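Local atomic coordinates of 2''-aminoglycoside nucleotidyltransferase (Klebsiella pneumoniae, PDB entry 4WQK), a protein that adenylates the 2''-hydroxyl group of kanamycin, gentamicin, tobramycin and related aminoglycoside antibiotics, using magnesium as cofactor and so conferring resistance. Residues T8-I13 and D44-T49; L14-E19 and E59-M64. All blocks are in the same frame, centred on the assembly; numbering follows the deposited sequence.

In the fold
Both contacts lie in the N-terminal domain and share helix 5-19: its residues 8-13 pack on strand 46-51 in interaction 1, and its last turns meet helix 55-64 in interaction 2. Since helix 55-64 follows the strand in the chain, one helix holds two consecutive elements. The two contacts adjoin, with Ile13 O 4.3 Å from Ile61 CG2. Each is apolar where its segments meet, but interaction 1 lies deeper, its centre about 10 Å from the centre of the chain, against about 17 Å for that of interaction 2, and its other side carries magnesium. Interaction 2 is smaller, buried at Ile61 and Ala17 but partly exposed at Ala16, and lies away from the annotated sites.

Interaction 1 of 2, residues T8-I13 and D44-T49; sequences TLIHKI and DDIDLT. With MG (magnesium ion), chain B.
Asp45 OD1 binds a magnesium ion at 2.0 Å, on the side turned away from the Ile46 side chain, which packs against Leu9 and Ile10 of the helix. Asp47 OD2 supplies the second protein bond to this metal, also 2.0 Å long; Asp45 OD1, the magnesium and Asp47 OD2 make an angle of 101°, so the two carboxylate oxygens sit side by side on it. Waters lie around the rest of the metal, with water 4 roughly opposite Asp47 OD2. Water 1 is tied down twice, since it also donates to the backbone O of Asp45 at 2.7 Å. Asp47 bridges two metals: its OD1 binds a second magnesium, which Asp87 on the adjoining strand binds as well.

Behind this site the strand is backed by helix 8-13, whose axis runs only 20° from parallel to it, 10.8 Å away. Ile46 is the main side chain between them. Ile46 CD1 lies 3.8 Å from Ile10 CG1 and 3.9 Å from Leu9 CD2, while Ile46 CG2 leans on the same Ile10 CG1. Leu9 offers that methyl because its CG stands anti to the backbone N (chi1 179°), aiming the branch at the strand. One turn further along the helix, Ile13 CG2 meets Leu48 CD1 more loosely, at 4.3 Å. Trp30 of helix 28-36 packs on both Ile10 and Ile46.

Two metal-binding aspartates one residue apart are the hallmark of the nucleotidyltransferase fold; here Ile46 between them points into the helix layer, and this Asp-x-Asp motif, together with Asp87, forms the two-magnesium active site.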
ATOM      1  N   THR A   8       8.892 -11.856  -7.526  1.00 18.52           N
ATOM      2  CA  THR A   8       8.255 -12.922  -8.297  1.00 18.89           C
ATOM      3  C   THR A   8       6.824 -13.114  -7.794  1.00 20.43           C
ATOM      4  O   THR A   8       5.878 -13.252  -8.592  1.00 19.62           O
ATOM      5  CB  THR A   8       9.039 -14.226  -8.186  1.00 22.21           C
ATOM      6  OG1 THR A   8      10.338 -14.042  -8.769  1.00 26.64           O
ATOM      7  CG2 THR A   8       8.322 -15.327  -8.934  1.00 28.73           C
ATOM      8  N   LEU A   9       6.615 -13.043  -6.466  1.00 19.17           N
ATOM      9  CA  LEU A   9       5.280 -13.194  -5.907  1.00 19.05           C
ATOM     10  C   LEU A   9       4.347 -12.049  -6.273  1.00 15.16           C
ATOM     11  O   LEU A   9       3.176 -12.276  -6.625  1.00 16.07           O
ATOM     12  CB  LEU A   9       5.370 -13.351  -4.378  1.00 18.26           C
ATOM     13  CG  LEU A   9       3.998 -13.501  -3.713  1.00 18.63           C
ATOM     14  CD1 LEU A   9       3.286 -14.774  -4.176  1.00 20.48           C
ATOM     15  CD2 LEU A   9       4.241 -13.569  -2.200  1.00 21.87           C
ATOM     16  N   ILE A  10       4.821 -10.805  -6.205  1.00 14.56           N
ATOM     17  CA  ILE A  10       4.070  -9.641  -6.640  1.00 16.07           C
ATOM     18  C   ILE A  10       3.645  -9.832  -8.100  1.00 14.96           C
ATOM     19  O   ILE A  10       2.468  -9.604  -8.443  1.00 15.96           O
ATOM     20  CB  ILE A  10       4.892  -8.333  -6.479  1.00 16.86           C
ATOM     21  CG1 ILE A  10       5.017  -7.989  -4.996  1.00 17.07           C
ATOM     22  CG2 ILE A  10       4.214  -7.197  -7.227  1.00 17.14           C
ATOM     23  CD1 ILE A  10       6.081  -6.889  -4.707  1.00 18.11           C
ATOM     24  N   HIS A  11       4.579 -10.252  -8.940  1.00 15.24           N
ATOM     25  CA  HIS A  11       4.202 -10.442 -10.357  1.00 15.07           C
ATOM     26  C   HIS A  11       3.142 -11.546 -10.485  1.00 15.37           C
ATOM     27  O   HIS A  11       2.160 -11.394 -11.277  1.00 17.68           O
ATOM     28  CB  HIS A  11       5.415 -10.769 -11.246  1.00 14.95           C
ATOM     29  CG  HIS A  11       6.280  -9.570 -11.543  1.00 16.98           C
ATOM     30  ND1 HIS A  11       7.136  -9.551 -12.627  1.00 20.36           N
ATOM     31  CD2 HIS A  11       6.422  -8.373 -10.929  1.00 16.56           C
ATOM     32  CE1 HIS A  11       7.768  -8.386 -12.660  1.00 19.82           C
ATOM     33  NE2 HIS A  11       7.362  -7.657 -11.630  1.00 16.56           N
ATOM     34  N   LYS A  12       3.285 -12.647  -9.759  1.00 15.93           N
ATOM     35  CA  LYS A  12       2.239 -13.691  -9.827  1.00 17.64           C
ATOM     36  C   LYS A  12       0.869 -13.202  -9.363  1.00 17.54           C
ATOM     37  O   LYS A  12      -0.151 -13.530  -9.995  1.00 17.24           O
ATOM     38  CB  LYS A  12       2.610 -14.914  -8.992  1.00 19.64           C
ATOM     39  CG  LYS A  12       3.687 -15.769  -9.565  1.00 22.82           C
ATOM     40  CD  LYS A  12       4.015 -16.960  -8.650  1.00 25.34           C
ATOM     41  CE  LYS A  12       5.025 -17.883  -9.324  1.00 37.07           C
ATOM     42  NZ  LYS A  12       6.024 -18.351  -8.334  1.00 52.60           N
ATOM     43  N   ILE A  13       0.807 -12.461  -8.255  1.00 14.28           N
ATOM     44  CA  ILE A  13      -0.462 -11.945  -7.757  1.00 14.65           C
ATOM     45  C   ILE A  13      -1.095 -11.014  -8.778  1.00 15.82           C
ATOM     46  O   ILE A  13      -2.313 -11.126  -9.073  1.00 15.52           O
ATOM     47  CB  ILE A  13      -0.249 -11.218  -6.430  1.00 14.34           C
ATOM     48  CG1 ILE A  13       0.124 -12.233  -5.362  1.00 16.18           C
ATOM     49  CG2 ILE A  13      -1.515 -10.494  -6.001  1.00 15.31           C
ATOM     50  CD1 ILE A  13       0.734 -11.563  -4.113  1.00 17.69           C
ATOM     51  N   ASP A  44       9.551  -6.211   4.864  1.00 28.20           N
ATOM     52  CA  ASP A  44       9.068  -7.271   5.743  1.00 28.82           C
ATOM     53  C   ASP A  44       7.882  -8.009   5.127  1.00 27.53           C
ATOM     54  O   ASP A  44       7.659  -9.189   5.417  1.00 34.64           O
ATOM     55  CB  ASP A  44       8.634  -6.705   7.109  1.00 34.20           C
ATOM     56  CG  ASP A  44       9.800  -6.297   7.997  1.00 50.99           C
ATOM     57  OD1 ASP A  44      10.977  -6.638   7.711  1.00 42.02           O
ATOM     58  OD2 ASP A  44       9.509  -5.636   9.019  1.00 55.19           O
ATOM     59  N   ASP A  45       7.115  -7.297   4.315  1.00 22.96           N
ATOM     60  CA  ASP A  45       5.935  -7.884   3.696  1.00 23.67           C
ATOM     61  C   ASP A  45       5.517  -7.097   2.464  1.00 21.31           C
ATOM     62  O   ASP A  45       6.188  -6.136   2.093  1.00 23.02           O
ATOM     63  CB  ASP A  45       4.784  -7.971   4.704  1.00 26.86           C
ATOM     64  CG  ASP A  45       4.314  -6.619   5.192  1.00 28.27           C
ATOM     65  OD1 ASP A  45       4.575  -5.588   4.550  1.00 27.07           O
ATOM     66  OD2 ASP A  45       3.681  -6.588   6.261  1.00 42.20           O
ATOM     67  N   ILE A  46       4.437  -7.532   1.813  1.00 17.93           N
ATOM     68  CA  ILE A  46       3.898  -6.851   0.659  1.00 16.68           C
ATOM     69  C   ILE A  46       2.537  -6.279   1.068  1.00 19.34           C
ATOM     70  O   ILE A  46       1.671  -7.033   1.473  1.00 18.27           O
ATOM     71  CB  ILE A  46       3.696  -7.792  -0.531  1.00 17.05           C
ATOM     72  CG1 ILE A  46       5.040  -8.395  -0.961  1.00 19.06           C
ATOM     73  CG2 ILE A  46       3.102  -7.074  -1.723  1.00 18.41           C
ATOM     74  CD1 ILE A  46       4.863  -9.714  -1.654  1.00 23.06           C
ATOM     75  N   ASP A  47       2.365  -4.970   0.947  1.00 18.13           N
ATOM     76  CA  ASP A  47       1.075  -4.340   1.267  1.00 17.65           C
ATOM     77  C   ASP A  47       0.246  -4.179   0.009  1.00 15.74           C
ATOM     78  O   ASP A  47       0.740  -3.697  -1.022  1.00 16.51           O
ATOM     79  CB  ASP A  47       1.285  -2.995   1.938  1.00 19.36           C
ATOM     80  CG  ASP A  47       2.053  -3.144   3.260  1.00 20.57           C
ATOM     81  OD1 ASP A  47       1.445  -3.386   4.309  1.00 30.13           O
ATOM     82  OD2 ASP A  47       3.287  -3.069   3.265  1.00 28.74           O
ATOM     83  N   LEU A  48      -1.026  -4.571   0.102  1.00 17.06           N
ATOM     84  CA  LEU A  48      -1.930  -4.449  -1.041  1.00 17.04           C
ATOM     85  C   LEU A  48      -3.188  -3.751  -0.625  1.00 14.65           C
ATOM     86  O   LEU A  48      -3.710  -3.980   0.471  1.00 17.77           O
ATOM     87  CB  LEU A  48      -2.348  -5.827  -1.593  1.00 17.41           C
ATOM     88  CG  LEU A  48      -1.218  -6.726  -2.088  1.00 18.25           C
ATOM     89  CD1 LEU A  48      -1.721  -8.140  -2.379  1.00 21.90           C
ATOM     90  CD2 LEU A  48      -0.589  -6.120  -3.368  1.00 21.38           C
ATOM     91  N   THR A  49      -3.701  -2.931  -1.539  1.00 14.71           N
ATOM     92  CA  THR A  49      -5.004  -2.311  -1.372  1.00 14.38           C
ATOM     93  C   THR A  49      -5.929  -2.930  -2.436  1.00 14.74           C
ATOM     94  O   THR A  49      -5.580  -2.988  -3.611  1.00 14.90           O
ATOM     95  CB  THR A  49      -4.912  -0.797  -1.538  1.00 16.48           C
ATOM     96  OG1 THR A  49      -4.033  -0.255  -0.538  1.00 17.79           O
ATOM     97  CG2 THR A  49      -6.290  -0.176  -1.351  1.00 18.61           C
TER
HETATM   98 MG    MG B 201       4.480  -3.625   4.812  0.81 23.28          MG
HETATM   99  O   HOH W   1       6.008  -3.587   3.074  1.00 27.56           O
HETATM  100  O   HOH W   2       5.022  -1.268   4.618  1.00 35.29           O
HETATM  101  O   HOH W   3       3.673  -2.359   5.839  1.00 35.54           O
HETATM  102  O   HOH W   4       5.825  -3.771   6.276  1.00 25.66           O

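Interaction 2 of 2, residues L14-E19 and E59-M64; sequences LAAADE and EAIVEM
Ile61 of helix 55-64 inserts its side chain against the small alanines Ala16 and Ala17, joining two neighbouring helices of the nucleotidyltransferase-fold N-terminal domain. The alanines let the backbones come close: the CA atoms of Ala16 and Ile61 are 6.5 Å apart.

The conformation of Ile61 divides its branches between the two partners. With CG1 anti to the carbonyl carbon (chi1 -71°) and CG2 anti to the backbone N, Ile61 CG1 and CG2 straddle the methyl of Ala16, each 4.0 Å from Ala16 CB. The chain then continues extended, chi2 168°, and carries CD1 past that methyl to Ala17. There Ile61 CD1 lies 3.9 Å from Ala17 CB and also touches the main chain.

Ala16 points its CB at the partner helix, whereas that of Ala17 is turned to the flank and touches Leu24 as well. Arg20 and Leu22, in the loop after helix 5-19, also pack on Ile61. On the far side of helix 5-19, Asp18 forms a salt bridge with Arg119.

The closest approach is made by the end of the isoleucine: Ile61 CD1 rests on the helix backbone 3.7 Å from Ala17 CA, and equally far from Ala17 N.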
ATOM      1  N   LEU A  14      -0.299 -10.093  -9.336  1.00 16.00           N
ATOM      2  CA  LEU A  14      -0.863  -9.115 -10.251  1.00 16.79           C
ATOM      3  C   LEU A  14      -1.266  -9.788 -11.556  1.00 15.86           C
ATOM      4  O   LEU A  14      -2.248  -9.351 -12.201  1.00 16.38           O
ATOM      5  CB  LEU A  14       0.113  -7.979 -10.515  1.00 14.99           C
ATOM      6  CG  LEU A  14       0.379  -7.177  -9.240  1.00 15.27           C
ATOM      7  CD1 LEU A  14       1.306  -6.042  -9.641  1.00 15.60           C
ATOM      8  CD2 LEU A  14      -0.904  -6.595  -8.659  1.00 17.14           C
ATOM      9  N   ALA A  15      -0.562 -10.843 -12.005  1.00 15.02           N
ATOM     10  CA  ALA A  15      -0.968 -11.564 -13.224  1.00 16.26           C
ATOM     11  C   ALA A  15      -2.352 -12.169 -13.008  1.00 19.35           C
ATOM     12  O   ALA A  15      -3.220 -12.094 -13.897  1.00 17.60           O
ATOM     13  CB  ALA A  15       0.007 -12.630 -13.568  1.00 16.68           C
ATOM     14  N   ALA A  16      -2.527 -12.803 -11.868  1.00 15.52           N
ATOM     15  CA  ALA A  16      -3.816 -13.438 -11.600  1.00 17.39           C
ATOM     16  C   ALA A  16      -4.909 -12.371 -11.463  1.00 15.64           C
ATOM     17  O   ALA A  16      -6.059 -12.595 -11.894  1.00 19.86           O
ATOM     18  CB  ALA A  16      -3.708 -14.280 -10.341  1.00 16.57           C
ATOM     19  N   ALA A  17      -4.601 -11.224 -10.867  1.00 16.90           N
ATOM     20  CA  ALA A  17      -5.597 -10.163 -10.706  1.00 15.59           C
ATOM     21  C   ALA A  17      -5.944  -9.556 -12.069  1.00 14.63           C
ATOM     22  O   ALA A  17      -7.099  -9.357 -12.389  1.00 16.70           O
ATOM     23  CB  ALA A  17      -5.086  -9.078  -9.728  1.00 16.72           C
ATOM     24  N   ASP A  18      -4.947  -9.326 -12.915  1.00 14.61           N
ATOM     25  CA  ASP A  18      -5.224  -8.818 -14.255  1.00 15.76           C
ATOM     26  C   ASP A  18      -6.190  -9.756 -15.012  1.00 15.63           C
ATOM     27  O   ASP A  18      -7.074  -9.309 -15.740  1.00 19.82           O
ATOM     28  CB  ASP A  18      -3.933  -8.658 -15.064  1.00 17.89           C
ATOM     29  CG  ASP A  18      -3.090  -7.403 -14.661  1.00 18.56           C
ATOM     30  OD1 ASP A  18      -3.510  -6.612 -13.782  1.00 19.54           O
ATOM     31  OD2 ASP A  18      -2.026  -7.213 -15.350  1.00 17.42           O
ATOM     32  N   GLU A  19      -5.959 -11.074 -14.907  1.00 16.53           N
ATOM     33  CA  GLU A  19      -6.769 -12.066 -15.639  1.00 19.22           C
ATOM     34  C   GLU A  19      -8.240 -11.967 -15.185  1.00 18.37           C
ATOM     35  O   GLU A  19      -9.163 -12.172 -16.004  1.00 21.68           O
ATOM     36  CB  GLU A  19      -6.214 -13.473 -15.435  1.00 21.78           C
ATOM     37  CG  GLU A  19      -7.011 -14.557 -16.143  1.00 28.63           C
ATOM     38  CD  GLU A  19      -6.233 -15.868 -16.269  1.00 46.87           C
ATOM     39  OE1 GLU A  19      -5.239 -16.056 -15.527  1.00 53.69           O
ATOM     40  OE2 GLU A  19      -6.620 -16.708 -17.105  1.00 56.82           O
ATOM     41  N   GLU A  59      -9.002 -13.314  -2.179  1.00 17.34           N
ATOM     42  CA  GLU A  59      -8.772 -14.519  -1.387  1.00 20.53           C
ATOM     43  C   GLU A  59      -8.594 -15.728  -2.334  1.00 20.54           C
ATOM     44  O   GLU A  59      -7.792 -16.614  -2.068  1.00 20.71           O
ATOM     45  CB  GLU A  59      -9.911 -14.773  -0.385  1.00 21.95           C
ATOM     46  CG  GLU A  59      -9.957 -13.748   0.760  1.00 22.59           C
ATOM     47  CD  GLU A  59     -10.901 -14.169   1.893  1.00 29.83           C
ATOM     48  OE1 GLU A  59     -11.304 -15.358   1.977  1.00 33.97           O
ATOM     49  OE2 GLU A  59     -11.236 -13.327   2.752  1.00 28.76           O
ATOM     50  N   ALA A  60      -9.326 -15.744  -3.440  1.00 18.43           N
ATOM     51  CA  ALA A  60      -9.187 -16.852  -4.379  1.00 19.88           C
ATOM     52  C   ALA A  60      -7.796 -16.856  -5.023  1.00 19.46           C
ATOM     53  O   ALA A  60      -7.234 -17.934  -5.256  1.00 20.65           O
ATOM     54  CB  ALA A  60     -10.295 -16.790  -5.457  1.00 21.37           C
ATOM     55  N   ILE A  61      -7.253 -15.671  -5.313  1.00 17.98           N
ATOM     56  CA  ILE A  61      -5.898 -15.591  -5.848  1.00 17.84           C
ATOM     57  C   ILE A  61      -4.908 -16.162  -4.836  1.00 18.86           C
ATOM     58  O   ILE A  61      -4.052 -16.997  -5.178  1.00 20.23           O
ATOM     59  CB  ILE A  61      -5.552 -14.149  -6.212  1.00 20.04           C
ATOM     60  CG1 ILE A  61      -6.356 -13.726  -7.460  1.00 18.23           C
ATOM     61  CG2 ILE A  61      -4.035 -13.977  -6.399  1.00 20.66           C
ATOM     62  CD1 ILE A  61      -6.283 -12.221  -7.709  1.00 18.89           C
ATOM     63  N   VAL A  62      -5.064 -15.753  -3.579  1.00 19.29           N
ATOM     64  CA  VAL A  62      -4.179 -16.239  -2.523  1.00 20.76           C
ATOM     65  C   VAL A  62      -4.214 -17.759  -2.436  1.00 19.79           C
ATOM     66  O   VAL A  62      -3.171 -18.418  -2.385  1.00 22.99           O
ATOM     67  CB  VAL A  62      -4.566 -15.623  -1.150  1.00 18.75           C
ATOM     68  CG1 VAL A  62      -3.861 -16.335   0.020  1.00 23.03           C
ATOM     69  CG2 VAL A  62      -4.279 -14.115  -1.143  1.00 22.77           C
ATOM     70  N   GLU A  63      -5.412 -18.322  -2.416  1.00 21.03           N
ATOM     71  CA  GLU A  63      -5.565 -19.775  -2.316  1.00 23.48           C
ATOM     72  C   GLU A  63      -4.983 -20.486  -3.533  1.00 25.74           C
ATOM     73  O   GLU A  63      -4.406 -21.564  -3.401  1.00 28.26           O
ATOM     74  CB  GLU A  63      -7.040 -20.134  -2.131  1.00 27.32           C
ATOM     75  CG  GLU A  63      -7.577 -19.655  -0.777  1.00 32.80           C
ATOM     76  CD  GLU A  63      -9.093 -19.690  -0.678  1.00 51.94           C
ATOM     77  OE1 GLU A  63      -9.721 -20.551  -1.337  1.00 57.97           O
ATOM     78  OE2 GLU A  63      -9.657 -18.850   0.068  1.00 61.50           O
ATOM     79  N   MET A  64      -5.168 -19.906  -4.719  1.00 22.22           N
ATOM     80  CA  MET A  64      -4.699 -20.530  -5.943  1.00 24.66           C
ATOM     81  C   MET A  64      -3.172 -20.607  -5.931  1.00 24.27           C
ATOM     82  O   MET A  64      -2.581 -21.549  -6.463  1.00 27.24           O
ATOM     83  CB  MET A  64      -5.214 -19.731  -7.147  1.00 28.85           C
ATOM     84  CG  MET A  64      -5.020 -20.401  -8.465  1.00 32.94           C
ATOM     85  SD  MET A  64      -4.300 -19.294  -9.641  1.00 88.59           S
ATOM     86  CE  MET A  64      -2.678 -19.427  -8.960  1.00 25.63           C
TER